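Local atomic coordinates of SusD/RagB family nutrient-binding outer membrane lipoprotein (Bacteroides vulgatus, PDB entry 4F7A), a protein that probably binds glycans, perhaps mucin O-glycans, at the outer membrane as a SusD-like lipoprotein of a nutrient-uptake system. Residues A[28-33]-A[185-190]; A[62-67]-A[260-265]; A[239-244]-A[329-334]; A[355-360]-A[408-413]; A[450-455]-A[465-470]. All coordinates share one frame; numbering follows the deposited sequence. Where two conformers were deposited one is given.

Contact 1 of 5, residues A[28-33]-A[185-190]; sequences IQKGIY and INMCNC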
# COMPACT_ATOMS: atom_id res chain seq x y z
N ILE A 28 9.07 -14.03 -6.60
CA ILE A 28 9.10 -12.79 -5.82
C ILE A 28 8.05 -11.80 -6.34
O ILE A 28 7.30 -11.23 -5.56
CB ILE A 28 10.49 -12.12 -5.86
CG1 ILE A 28 11.54 -13.01 -5.17
CG2 ILE A 28 10.45 -10.74 -5.14
CD1 ILE A 28 13.00 -12.69 -5.57
N GLN A 29 8.03 -11.57 -7.65
CA GLN A 29 7.10 -10.61 -8.23
C GLN A 29 5.62 -11.02 -8.08
O GLN A 29 4.74 -10.18 -7.86
CB GLN A 29 7.49 -10.29 -9.68
CG GLN A 29 8.70 -9.33 -9.69
CD GLN A 29 9.34 -9.16 -11.03
OE1 GLN A 29 9.17 -8.12 -11.70
NE2 GLN A 29 10.04 -10.21 -11.48
N LYS A 30 5.35 -12.32 -8.13
CA LYS A 30 3.99 -12.82 -7.87
C LYS A 30 3.61 -12.74 -6.40
O LYS A 30 2.44 -12.83 -6.06
CB LYS A 30 3.86 -14.27 -8.33
CG LYS A 30 3.93 -14.41 -9.83
CD LYS A 30 3.66 -15.86 -10.26
CE LYS A 30 3.59 -15.97 -11.79
NZ LYS A 30 3.50 -17.37 -12.29
N GLY A 31 4.60 -12.58 -5.54
CA GLY A 31 4.40 -12.70 -4.10
C GLY A 31 4.28 -11.38 -3.35
O GLY A 31 4.11 -11.39 -2.14
N ILE A 32 4.39 -10.25 -4.05
CA ILE A 32 4.26 -8.92 -3.39
C ILE A 32 2.76 -8.60 -3.12
O ILE A 32 2.35 -8.57 -1.97
CB ILE A 32 4.94 -7.81 -4.22
CG1 ILE A 32 6.45 -8.09 -4.35
CG2 ILE A 32 4.66 -6.40 -3.59
CD1 ILE A 32 7.15 -7.29 -5.50
N TYR A 33 1.99 -8.33 -4.19
CA TYR A 33 0.49 -8.31 -4.15
C TYR A 33 0.11 -9.75 -4.38
O TYR A 33 -0.11 -10.22 -5.53
CB TYR A 33 -0.03 -7.43 -5.27
CG TYR A 33 -1.49 -6.97 -5.21
CD1 TYR A 33 -1.90 -5.95 -4.35
CD2 TYR A 33 -2.41 -7.46 -6.12
CE1 TYR A 33 -3.21 -5.48 -4.36
CE2 TYR A 33 -3.70 -6.98 -6.14
CZ TYR A 33 -4.10 -5.99 -5.27
OH TYR A 33 -5.39 -5.54 -5.34
N ILE A 185 13.42 -10.78 -16.66
CA ILE A 185 12.88 -10.72 -15.30
C ILE A 185 11.84 -9.62 -15.14
O ILE A 185 11.35 -9.40 -14.03
CB ILE A 185 14.01 -10.52 -14.23
CG1 ILE A 185 14.78 -9.22 -14.46
CG2 ILE A 185 14.97 -11.67 -14.26
CD1 ILE A 185 15.73 -8.84 -13.28
N ASN A 186 11.44 -8.97 -16.23
CA ASN A 186 10.49 -7.87 -16.13
C ASN A 186 9.04 -8.35 -15.94
O ASN A 186 8.34 -8.59 -16.92
CB ASN A 186 10.55 -6.99 -17.37
CG ASN A 186 9.68 -5.75 -17.24
OD1 ASN A 186 9.20 -5.44 -16.14
ND2 ASN A 186 9.45 -5.05 -18.36
N MSE A 187 8.59 -8.46 -14.71
CA MSE A 187 7.15 -8.56 -14.43
C MSE A 187 6.60 -7.35 -13.69
O MSE A 187 5.50 -7.43 -13.19
CB MSE A 187 6.84 -9.81 -13.59
CG MSE A 187 7.02 -11.09 -14.32
SE MSE A 187 6.64 -12.56 -13.10
CE MSE A 187 4.87 -12.08 -12.45
N CYS A 188 7.35 -6.25 -13.62
CA CYS A 188 6.90 -5.09 -12.84
C CYS A 188 6.92 -3.78 -13.63
O CYS A 188 6.84 -2.71 -13.04
CB CYS A 188 7.70 -4.95 -11.55
SG CYS A 188 9.46 -4.71 -11.85
N ASN A 189 6.98 -3.88 -14.96
CA ASN A 189 7.01 -2.71 -15.87
C ASN A 189 8.33 -1.92 -15.72
O ASN A 189 8.33 -0.68 -15.75
CB ASN A 189 5.77 -1.82 -15.70
CG ASN A 189 5.60 -0.80 -16.84
OD1 ASN A 189 6.00 -1.04 -17.98
ND2 ASN A 189 4.99 0.34 -16.53
N CYS A 190 9.44 -2.67 -15.59
CA CYS A 190 10.80 -2.12 -15.62
C CYS A 190 11.59 -2.84 -16.72
O CYS A 190 12.20 -3.89 -16.50
CB CYS A 190 11.50 -2.25 -14.27
SG CYS A 190 10.79 -1.20 -13.01
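The side-chain amide of Gln29, near the end of helix 15-30, is held at both its polar atoms by the backbone of the loop 185-190. Its NE2 donates to Ile185 O at 3.0 Å, with the acceptor almost in the plane of the amide, and the bond is fairly straight (159° at the hydrogen). OE1 of Gln29 accepts from Met187 N at 3.1 Å; here the donor stands above the carbonyl plane and the angle at the hydrogen is only 137°. The chain of Gln29 is extended beyond CG, which carries the amide out from the helix to the loop. A second bond from NE2 to Phe25 O, one turn back in the same helix, further fixes the rotation of the amide. In this TPR-like SusD fold, whose regular structure is nearly all helix, the pair ties the end of an early helix to the connection between helices 151-174 and 193-210. Selenomethionine Met187 lies obliquely across the two helix residues: its CB is 3.4 Å from Gln29 OE1, and the bend at chi3 (53°) turns CE onto Lys30 CG, 3.6 Å away. The ammonium of Lys30 is held by Glu26. Within the loop, Asn186 OD1 receives Cys188 N at 3.2 Å, forming an Asx turn, and Cys190 N at 2.8 Å, the two donors arriving from opposite faces of its amide plane.

Contact 2 of 5, residues A[62-67]-A[260-265]; sequences HDFASK and ETYMGA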
# COMPACT_ATOMS: atom_id res chain seq x y z
N HIS A 62 -14.95 -3.29 1.27
CA HIS A 62 -15.60 -4.03 2.36
C HIS A 62 -16.31 -5.24 1.77
O HIS A 62 -16.75 -5.21 0.62
CB HIS A 62 -16.58 -3.14 3.13
CG HIS A 62 -16.81 -3.58 4.54
ND1 HIS A 62 -17.51 -4.72 4.86
CD2 HIS A 62 -16.43 -3.03 5.72
CE1 HIS A 62 -17.56 -4.86 6.18
NE2 HIS A 62 -16.91 -3.85 6.72
N ASP A 63 -16.33 -6.32 2.53
CA ASP A 63 -17.08 -7.51 2.16
C ASP A 63 -18.57 -7.27 2.42
O ASP A 63 -18.92 -6.29 3.07
CB ASP A 63 -16.52 -8.70 2.95
CG ASP A 63 -16.65 -10.02 2.20
OD1 ASP A 63 -17.78 -10.34 1.82
OD2 ASP A 63 -15.63 -10.72 1.99
N PHE A 64 -19.44 -8.12 1.89
CA PHE A 64 -20.87 -8.04 2.18
C PHE A 64 -21.31 -9.09 3.21
O PHE A 64 -22.43 -9.02 3.73
CB PHE A 64 -21.72 -8.22 0.91
CG PHE A 64 -21.82 -9.65 0.44
CD1 PHE A 64 -20.75 -10.28 -0.15
CD2 PHE A 64 -23.00 -10.37 0.63
CE1 PHE A 64 -20.85 -11.62 -0.56
CE2 PHE A 64 -23.10 -11.70 0.22
CZ PHE A 64 -22.01 -12.32 -0.37
N ALA A 65 -20.44 -10.06 3.49
CA ALA A 65 -20.87 -11.24 4.23
C ALA A 65 -20.98 -10.91 5.69
O ALA A 65 -19.96 -10.69 6.37
CB ALA A 65 -19.92 -12.44 3.99
N SER A 66 -22.22 -10.92 6.21
CA SER A 66 -22.45 -10.67 7.65
C SER A 66 -21.74 -11.67 8.57
O SER A 66 -21.40 -11.34 9.72
CB SER A 66 -23.94 -10.59 7.98
OG SER A 66 -24.44 -9.33 7.55
N LYS A 67 -21.46 -12.87 8.07
CA LYS A 67 -20.66 -13.84 8.84
C LYS A 67 -19.27 -13.29 9.25
O LYS A 67 -18.71 -13.72 10.25
CB LYS A 67 -20.55 -15.19 8.12
CG LYS A 67 -19.79 -15.20 6.84
CD LYS A 67 -19.51 -16.64 6.35
CE LYS A 67 -18.87 -16.59 4.96
NZ LYS A 67 -18.52 -17.92 4.38
N GLU A 260 -17.27 -10.24 -3.42
CA GLU A 260 -16.86 -9.80 -2.06
C GLU A 260 -16.10 -8.47 -1.97
O GLU A 260 -15.56 -8.16 -0.92
CB GLU A 260 -16.06 -10.93 -1.38
CG GLU A 260 -16.95 -12.10 -0.96
CD GLU A 260 -16.20 -13.18 -0.22
OE1 GLU A 260 -15.69 -12.92 0.89
OE2 GLU A 260 -16.14 -14.32 -0.73
N THR A 261 -16.08 -7.68 -3.04
CA THR A 261 -15.34 -6.40 -3.05
C THR A 261 -16.26 -5.21 -3.28
O THR A 261 -16.47 -4.78 -4.42
CB THR A 261 -14.26 -6.44 -4.15
OG1 THR A 261 -14.87 -6.76 -5.40
CG2 THR A 261 -13.18 -7.48 -3.80
N TYR A 262 -16.84 -4.69 -2.20
CA TYR A 262 -17.72 -3.53 -2.25
C TYR A 262 -16.95 -2.27 -1.92
O TYR A 262 -15.91 -2.30 -1.26
CB TYR A 262 -18.90 -3.69 -1.27
CG TYR A 262 -19.93 -4.67 -1.74
CD1 TYR A 262 -19.69 -6.04 -1.69
CD2 TYR A 262 -21.13 -4.23 -2.30
CE1 TYR A 262 -20.63 -6.95 -2.13
CE2 TYR A 262 -22.07 -5.14 -2.76
CZ TYR A 262 -21.81 -6.49 -2.68
OH TYR A 262 -22.75 -7.41 -3.15
N MSE A 263 -17.50 -1.16 -2.40
CA MSE A 263 -17.05 0.18 -2.10
C MSE A 263 -17.14 0.50 -0.60
O MSE A 263 -18.13 0.17 0.04
CB MSE A 263 -17.95 1.16 -2.86
CG MSE A 263 -17.43 2.57 -2.93
SE MSE A 263 -18.68 3.67 -3.89
CE MSE A 263 -17.45 5.04 -4.50
N GLY A 264 -16.12 1.15 -0.03
CA GLY A 264 -16.19 1.57 1.37
C GLY A 264 -16.87 2.93 1.52
O GLY A 264 -16.87 3.75 0.60
N ALA A 265 -17.49 3.15 2.68
CA ALA A 265 -18.18 4.43 2.96
C ALA A 265 -17.32 5.70 2.79
O ALA A 265 -17.82 6.72 2.31
CB ALA A 265 -18.82 4.41 4.38
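His62 and Tyr262 form an antiparallel hydrogen-bonded pair, with His62 N to Tyr262 O and Tyr262 N to His62 O both at 2.9 Å. This is the tight part of the contact. With CG beside its backbone N (chi1 -74°), the Tyr262 ring is brought against Phe64, its CE1 3.5 Å from Phe64 CB. The two rings meet obliquely, with centroids 6.0 Å apart and planes at 47°. The carboxylates of Asp63 and Glu260 cross with their planes 49° apart, and Asp63 OD2 lies just 2.5 Å from Glu260 OE1. Two acid oxygens this close suggest a shared proton, so one of the groups is probably protonated. The other oxygen, Asp63 OD1, takes Ala65 N at 3.2 Å in an Asx turn, which helps to fix the carboxylate against Glu260. Packing is looser toward the partly exposed Phe64 and Glu260, where Glu260 CG reaches only the edge of the Phe64 ring, at 3.9 Å from CE1. The buried Tyr262 bonds through its phenol to Gln313 O and its ring meets Phe317 edge-to-face, while His62 NE2 is held by Thr73 and its ND1 by Asp63 O. A triethylene glycol molecule, probably from the crystallisation liquor, sits about 4 Å from the Tyr262 side chain. The two short strands 61-62 and 262-263 thus make a minimal antiparallel sheet among the loops of a SusD-like fold whose regular structure is nearly all helix, leading through Gly264, the N-cap residue, into helix 265-273.

Contact 3 of 5, residues A[239-244]-A[329-334]; sequences ENIQIS and AVLLTA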
# COMPACT_ATOMS: atom_id res chain seq x y z
N GLU A 239 4.83 4.42 -16.87
CA GLU A 239 5.96 3.79 -16.16
C GLU A 239 5.59 3.30 -14.75
O GLU A 239 6.46 2.99 -13.93
CB GLU A 239 7.17 4.75 -16.12
CG GLU A 239 7.66 5.11 -17.54
CD GLU A 239 9.05 5.73 -17.60
OE1 GLU A 239 9.56 6.26 -16.59
OE2 GLU A 239 9.63 5.74 -18.69
N ASN A 240 4.30 3.22 -14.46
CA ASN A 240 3.86 2.80 -13.12
C ASN A 240 4.40 1.39 -12.85
O ASN A 240 4.43 0.55 -13.74
CB ASN A 240 2.32 2.76 -13.06
CG ASN A 240 1.71 4.12 -12.90
OD1 ASN A 240 2.42 5.12 -12.77
ND2 ASN A 240 0.36 4.17 -12.92
N ILE A 241 4.85 1.15 -11.62
CA ILE A 241 5.25 -0.19 -11.21
C ILE A 241 3.97 -0.97 -10.96
O ILE A 241 3.15 -0.59 -10.12
CB ILE A 241 6.13 -0.18 -9.95
CG1 ILE A 241 7.33 0.78 -10.12
CG2 ILE A 241 6.58 -1.61 -9.58
CD1 ILE A 241 8.21 0.57 -11.40
N GLN A 242 3.82 -2.08 -11.68
CA GLN A 242 2.62 -2.89 -11.62
C GLN A 242 2.97 -4.29 -12.09
O GLN A 242 3.76 -4.46 -13.00
CB GLN A 242 1.52 -2.31 -12.49
CG GLN A 242 1.90 -2.01 -13.92
CD GLN A 242 0.81 -1.24 -14.64
OE1 GLN A 242 -0.00 -0.58 -14.02
NE2 GLN A 242 0.80 -1.31 -15.95
N ILE A 243 2.38 -5.28 -11.44
CA ILE A 243 2.74 -6.68 -11.65
C ILE A 243 1.89 -7.36 -12.72
O ILE A 243 0.65 -7.31 -12.65
CB ILE A 243 2.62 -7.50 -10.37
CG1 ILE A 243 3.50 -6.90 -9.26
CG2 ILE A 243 2.99 -9.00 -10.66
CD1 ILE A 243 5.03 -6.83 -9.56
N SER A 244 2.56 -8.01 -13.65
CA SER A 244 1.88 -8.81 -14.68
C SER A 244 2.84 -9.73 -15.39
O SER A 244 4.06 -9.50 -15.42
CB SER A 244 1.17 -7.92 -15.71
OG SER A 244 2.09 -7.17 -16.50
N ALA A 329 -1.30 -5.51 -11.43
CA ALA A 329 -1.53 -5.09 -10.06
C ALA A 329 -0.63 -3.92 -9.71
O ALA A 329 0.58 -4.08 -9.56
CB ALA A 329 -1.24 -6.26 -9.08
N VAL A 330 -1.22 -2.74 -9.57
CA VAL A 330 -0.46 -1.53 -9.31
C VAL A 330 0.20 -1.55 -7.93
O VAL A 330 -0.44 -1.93 -6.93
CB VAL A 330 -1.39 -0.31 -9.42
CG1 VAL A 330 -0.66 0.93 -9.03
CG2 VAL A 330 -1.93 -0.20 -10.87
N LEU A 331 1.49 -1.19 -7.89
CA LEU A 331 2.30 -1.14 -6.66
C LEU A 331 2.82 0.26 -6.33
O LEU A 331 2.90 0.63 -5.16
CB LEU A 331 3.50 -2.10 -6.74
CG LEU A 331 3.13 -3.59 -6.75
CD1 LEU A 331 4.39 -4.42 -6.87
CD2 LEU A 331 2.32 -3.96 -5.50
N LEU A 332 3.22 1.01 -7.36
CA LEU A 332 3.80 2.35 -7.16
C LEU A 332 3.59 3.19 -8.44
O LEU A 332 4.10 2.86 -9.50
CB LEU A 332 5.29 2.22 -6.82
CG LEU A 332 5.96 3.46 -6.23
CD1 LEU A 332 7.21 3.07 -5.45
CD2 LEU A 332 6.27 4.46 -7.31
N THR A 333 2.87 4.30 -8.30
CA THR A 333 2.44 5.08 -9.45
C THR A 333 3.22 6.38 -9.53
O THR A 333 3.74 6.88 -8.53
CB THR A 333 0.93 5.40 -9.37
OG1 THR A 333 0.66 6.24 -8.24
CG2 THR A 333 0.08 4.10 -9.30
N ALA A 334 3.26 6.91 -10.75
CA ALA A 334 3.69 8.25 -11.02
C ALA A 334 2.88 9.27 -10.19
O ALA A 334 3.45 10.21 -9.62
CB ALA A 334 3.51 8.52 -12.53
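Strands 241-243 and 329-332 run antiparallel, their short axes 4.4 Å apart at closest approach and their directions 147° apart, and the register slips by one residue between Ile241 and Gln242. At the slip Ile241 O accepts from both Leu331 N (2.8 Å) and Leu332 N (3.2 Å), the two donors reaching it from the same face of its carbonyl plane. Ile241 and Leu332 lie side by side and point the same way, CB to CB 4.0 Å. Ile243 CG1 meets Leu331 CD1 at 3.6 Å as the two side chains pass at a slant. Gln242 and Val330 project to the other face, where Gln242 OE1 lies against Val330 CG2. At the far end the amide of Asn240 turns toward the start of helix 334-346: its OD1 takes Ala334 N at 2.8 Å in a nearly straight bond (173°), although the donor stands above the carbonyl plane, and its ND2 packs on Thr333 CG2. Thr333 itself caps the helix through Glu336 N. Leu332 also rests on helix 193-210. Two residues, Leu331 and Leu332, opposite one, Ile241, define a classic beta bulge in a two-stranded antiparallel sheet set among the helices.

Contact 4 of 5, residues A[355-360]-A[408-413]; sequences SAKQCY and PNFDDA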
# COMPACT_ATOMS: atom_id res chain seq x y z
N SER A 355 7.16 23.62 -6.24
CA SER A 355 6.32 23.93 -5.11
C SER A 355 5.38 22.78 -4.82
O SER A 355 5.13 21.91 -5.68
CB SER A 355 5.50 25.19 -5.37
OG SER A 355 4.48 24.97 -6.33
N ALA A 356 4.87 22.78 -3.59
CA ALA A 356 3.85 21.84 -3.21
C ALA A 356 2.66 21.91 -4.17
O ALA A 356 2.15 20.86 -4.56
CB ALA A 356 3.40 22.04 -1.75
N LYS A 357 2.22 23.11 -4.56
CA LYS A 357 1.05 23.22 -5.44
C LYS A 357 1.30 22.57 -6.79
O LYS A 357 0.47 21.80 -7.27
CB LYS A 357 0.58 24.67 -5.64
CG LYS A 357 -0.79 24.77 -6.32
CD LYS A 357 -1.27 26.21 -6.43
CE LYS A 357 -2.59 26.31 -7.19
NZ LYS A 357 -2.41 26.08 -8.64
N GLN A 358 2.45 22.86 -7.38
CA GLN A 358 2.80 22.35 -8.69
C GLN A 358 2.81 20.83 -8.66
O GLN A 358 2.32 20.22 -9.59
CB GLN A 358 4.20 22.81 -9.12
CG GLN A 358 4.28 24.27 -9.54
CD GLN A 358 5.73 24.77 -9.77
OE1 GLN A 358 6.67 24.42 -9.04
NE2 GLN A 358 5.89 25.61 -10.79
N CYS A 359 3.42 20.26 -7.64
CA CYS A 359 3.49 18.80 -7.51
C CYS A 359 2.11 18.17 -7.25
O CYS A 359 1.78 17.12 -7.81
CB CYS A 359 4.47 18.40 -6.44
SG CYS A 359 6.21 18.84 -6.86
N TYR A 360 1.32 18.80 -6.38
CA TYR A 360 -0.04 18.36 -6.09
C TYR A 360 -0.87 18.32 -7.35
O TYR A 360 -1.52 17.33 -7.62
CB TYR A 360 -0.70 19.31 -5.10
CG TYR A 360 -2.16 19.08 -4.83
CD1 TYR A 360 -2.58 18.10 -3.94
CD2 TYR A 360 -3.13 19.85 -5.46
CE1 TYR A 360 -3.95 17.90 -3.69
CE2 TYR A 360 -4.49 19.65 -5.24
CZ TYR A 360 -4.90 18.68 -4.34
OH TYR A 360 -6.24 18.54 -4.08
N PRO A 408 -10.95 19.78 -3.37
CA PRO A 408 -9.78 19.46 -4.18
C PRO A 408 -8.90 20.65 -4.53
O PRO A 408 -7.80 20.45 -5.02
CB PRO A 408 -10.41 18.89 -5.45
CG PRO A 408 -11.80 18.42 -5.00
CD PRO A 408 -12.19 19.56 -4.14
N ASN A 409 -9.38 21.86 -4.32
CA ASN A 409 -8.63 23.05 -4.70
C ASN A 409 -7.52 23.36 -3.69
O ASN A 409 -7.76 23.63 -2.49
CB ASN A 409 -9.57 24.23 -4.85
CG ASN A 409 -8.91 25.43 -5.47
OD1 ASN A 409 -7.68 25.50 -5.57
ND2 ASN A 409 -9.73 26.39 -5.89
N PHE A 410 -6.29 23.29 -4.15
CA PHE A 410 -5.13 23.42 -3.25
C PHE A 410 -5.09 24.79 -2.58
O PHE A 410 -4.66 24.90 -1.41
CB PHE A 410 -3.83 23.15 -4.01
CG PHE A 410 -2.64 22.86 -3.11
CD1 PHE A 410 -2.56 21.66 -2.42
CD2 PHE A 410 -1.63 23.79 -2.94
CE1 PHE A 410 -1.47 21.39 -1.57
CE2 PHE A 410 -0.52 23.50 -2.11
CZ PHE A 410 -0.47 22.29 -1.44
N ASP A 411 -5.53 25.82 -3.31
CA ASP A 411 -5.56 27.19 -2.80
C ASP A 411 -6.55 27.42 -1.66
O ASP A 411 -6.42 28.40 -0.95
CB ASP A 411 -5.88 28.21 -3.92
CG ASP A 411 -4.80 28.31 -4.97
OD1 ASP A 411 -3.69 27.75 -4.79
OD2 ASP A 411 -5.08 28.94 -6.00
N ASP A 412 -7.55 26.54 -1.54
CA ASP A 412 -8.52 26.59 -0.45
C ASP A 412 -8.00 25.89 0.79
O ASP A 412 -8.77 25.13 1.39
CB ASP A 412 -9.76 25.76 -0.78
CG ASP A 412 -10.54 26.26 -1.93
OD1 ASP A 412 -10.26 27.35 -2.45
OD2 ASP A 412 -11.47 25.51 -2.31
N ALA A 413 -6.70 25.98 1.07
CA ALA A 413 -6.18 25.51 2.38
C ALA A 413 -5.99 26.71 3.30
O ALA A 413 -5.44 27.72 2.86
CB ALA A 413 -4.89 24.80 2.18
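The first turn of helix 356-371 faces a type I beta turn running from Asn409 to Asp412, with Lys357 and Phe410 nearest at CA. Ser355 and Gln358 close a capping box at the helix start, and Asn409 OD1 takes Asp411 N in an Asx turn. Phe410 lies between the two segments. Its ring, swung out from the backbone N (chi1 -163°), reaches the helix, where Phe410 CD1 lies over one face of Tyr360, offset toward the rim and 3.6 Å from Tyr360 CG. The rings meet obliquely, their planes 34° apart. On its other flank Phe410 CD2 meets Lys357 CB at 3.6 Å, the two side chains sliding past each other in opposite directions, and Phe410 CZ touches Ala356 CB at 3.9 Å. The Tyr360 hydroxyl donates to Pro408 O at 2.6 Å, a short bond in which the donor stands above the carbonyl plane. Helix 416-431 adjoins the pair through Gln419 beside Phe410 and Lys422 beside Tyr360. Toward solvent, the exposed Asp411 lies near the Lys357 chain, but the ammonium is paired with Glu361. The chemistry thus implies attachment by aromatic and aliphatic contact plus one phenol bond, with opposite charges probably contributing at most a longer-range attraction.

Contact 5 of 5, residues A[450-455]-A[465-470]; sequences LFKVQT and DIMIRR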
# COMPACT_ATOMS: atom_id res chain seq x y z
N LEU A 450 -10.80 8.99 7.61
CA LEU A 450 -11.69 7.85 7.51
C LEU A 450 -12.79 7.89 8.58
O LEU A 450 -12.53 8.24 9.74
CB LEU A 450 -10.89 6.54 7.68
CG LEU A 450 -9.75 6.20 6.69
CD1 LEU A 450 -9.15 4.82 7.03
CD2 LEU A 450 -10.21 6.23 5.24
N PHE A 451 -14.00 7.50 8.18
CA PHE A 451 -15.06 7.25 9.13
C PHE A 451 -14.58 6.23 10.16
O PHE A 451 -13.96 5.22 9.80
CB PHE A 451 -16.31 6.68 8.44
CG PHE A 451 -17.06 7.67 7.61
CD1 PHE A 451 -17.64 8.78 8.19
CD2 PHE A 451 -17.23 7.46 6.25
CE1 PHE A 451 -18.35 9.68 7.46
CE2 PHE A 451 -17.92 8.36 5.48
CZ PHE A 451 -18.50 9.48 6.08
N LYS A 452 -14.91 6.48 11.42
CA LYS A 452 -14.60 5.55 12.53
C LYS A 452 -15.55 4.36 12.60
O LYS A 452 -16.69 4.46 12.17
CB LYS A 452 -14.69 6.25 13.88
CG LYS A 452 -14.07 7.67 13.96
CD LYS A 452 -12.61 7.74 13.61
CE LYS A 452 -12.04 9.14 13.93
NZ LYS A 452 -10.59 9.27 13.66
N VAL A 453 -15.09 3.25 13.17
CA VAL A 453 -15.92 2.07 13.31
C VAL A 453 -17.16 2.41 14.13
O VAL A 453 -17.10 3.18 15.06
CB VAL A 453 -15.16 0.84 13.92
CG1 VAL A 453 -14.00 0.44 13.01
CG2 VAL A 453 -14.72 1.10 15.38
N GLN A 454 -18.31 1.84 13.75
CA GLN A 454 -19.55 2.14 14.48
C GLN A 454 -19.60 1.36 15.78
O GLN A 454 -20.12 1.87 16.79
CB GLN A 454 -20.75 1.80 13.60
CG GLN A 454 -20.70 2.52 12.25
CD GLN A 454 -22.06 2.81 11.69
OE1 GLN A 454 -23.06 2.23 12.12
NE2 GLN A 454 -22.11 3.71 10.71
N THR A 455 -19.07 0.14 15.76
CA THR A 455 -18.96 -0.74 16.92
C THR A 455 -17.51 -1.20 17.07
O THR A 455 -16.88 -1.63 16.09
CB THR A 455 -19.88 -1.96 16.78
OG1 THR A 455 -21.26 -1.53 16.79
CG2 THR A 455 -19.63 -3.01 17.89
N ASP A 465 -11.39 6.45 18.10
CA ASP A 465 -10.93 7.68 17.47
C ASP A 465 -9.47 7.65 16.96
O ASP A 465 -9.18 8.15 15.86
CB ASP A 465 -11.17 8.88 18.40
CG ASP A 465 -12.65 9.34 18.39
OD1 ASP A 465 -13.30 9.23 17.34
OD2 ASP A 465 -13.15 9.77 19.45
N ILE A 466 -8.55 7.06 17.72
CA ILE A 466 -7.18 6.93 17.22
C ILE A 466 -7.19 6.00 15.99
O ILE A 466 -6.47 6.23 15.02
CB ILE A 466 -6.22 6.45 18.30
CG1 ILE A 466 -6.07 7.54 19.38
CG2 ILE A 466 -4.86 6.09 17.73
CD1 ILE A 466 -5.51 7.01 20.71
N MSE A 467 -8.03 4.97 16.06
CA MSE A 467 -8.19 3.94 15.05
C MSE A 467 -7.05 2.91 15.12
O MSE A 467 -6.02 3.13 15.81
CB MSE A 467 -8.35 4.52 13.63
CG MSE A 467 -9.32 5.69 13.54
SE MSE A 467 -9.61 6.28 11.72
CE MSE A 467 -10.66 4.74 11.15
N ILE A 468 -7.26 1.81 14.41
CA ILE A 468 -6.30 0.71 14.40
C ILE A 468 -4.93 1.21 13.89
O ILE A 468 -4.84 2.01 12.93
CB ILE A 468 -6.85 -0.50 13.58
CG1 ILE A 468 -5.90 -1.68 13.66
CG2 ILE A 468 -7.15 -0.14 12.09
CD1 ILE A 468 -6.49 -3.00 13.06
N ARG A 469 -3.88 0.77 14.59
CA ARG A 469 -2.52 1.27 14.35
C ARG A 469 -1.61 0.27 13.63
O ARG A 469 -0.57 0.65 13.10
CB ARG A 469 -1.86 1.61 15.69
CG ARG A 469 -2.52 2.70 16.52
CD ARG A 469 -2.38 4.09 15.86
NE ARG A 469 -3.47 4.38 14.94
CZ ARG A 469 -3.40 5.23 13.91
NH1 ARG A 469 -2.24 5.80 13.59
NH2 ARG A 469 -4.49 5.47 13.16
N ARG A 470 -1.98 -1.01 13.69
CA ARG A 470 -1.14 -2.10 13.21
C ARG A 470 -1.92 -3.39 13.32
O ARG A 470 -2.99 -3.44 13.93
CB ARG A 470 0.14 -2.23 14.05
CG ARG A 470 -0.10 -2.66 15.52
CD ARG A 470 1.15 -2.70 16.33
NE ARG A 470 1.99 -3.85 16.03
CZ ARG A 470 1.90 -5.05 16.60
NH1 ARG A 470 0.98 -5.32 17.54
NH2 ARG A 470 2.77 -6.00 16.25
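The ammonium of Lys452 donates to Asp465 O at 2.8 Å, lying in the carbonyl plane and on a lone pair of that oxygen. A bend at chi2 (-59°) folds the lysine chain over toward 465-470, where it crosses the side chains of Asp465 and Met467 at about right angles. Lys452 CD rests 3.8 Å from the selenium of Met467, a selenomethionine. The charged ends, NZ of Lys452 and OD1 of Asp465, stay 4.6 Å apart, too far for a salt bridge. Met467 bends at chi3 (71°), placing its CE against Phe451 O and 3.9 Å from Leu450 CB, so its methyl end is tucked against 450-455. In the next shell Arg469 NE donates to Met467 O at 3.0 Å, the acceptor lying in the guanidinium plane, and Asp505 holds the far end of that guanidinium. A bound sodium ion lies about 4 Å from the Asp465 side chain. Both segments belong to the long connection between helices 435-445 and 475-480. Leu450 and Met467 pack on Gln442 of helix 435-445, and Leu450 and Phe451 meet the start of helix 265-273.

Overall arrangement
Contacts 1 and 3 are neighbours, with centres about 9 Å apart: Asn189 ND2 probably bonds to Asn240 O, Met187 O to Ser244 N, and the Tyr33 ring packs on Ala329, so loop 185-190 lies along strand 241-243. Contacts 2 and 5, about 17 Å apart between centres, touch where Phe451 meets Ala265, at the start of helix 265-273. Contact 4 is at least 25 Å from the others between centres, though its helix 356-371 also packs against contact 3. Along the chain contacts 1 and 2 interlace, as do 2 and 3, whereas 4 and 5 follow in series. Early and middle chain are interwoven, while contacts 4 and 5 close over shorter spans in one SusD-like fold.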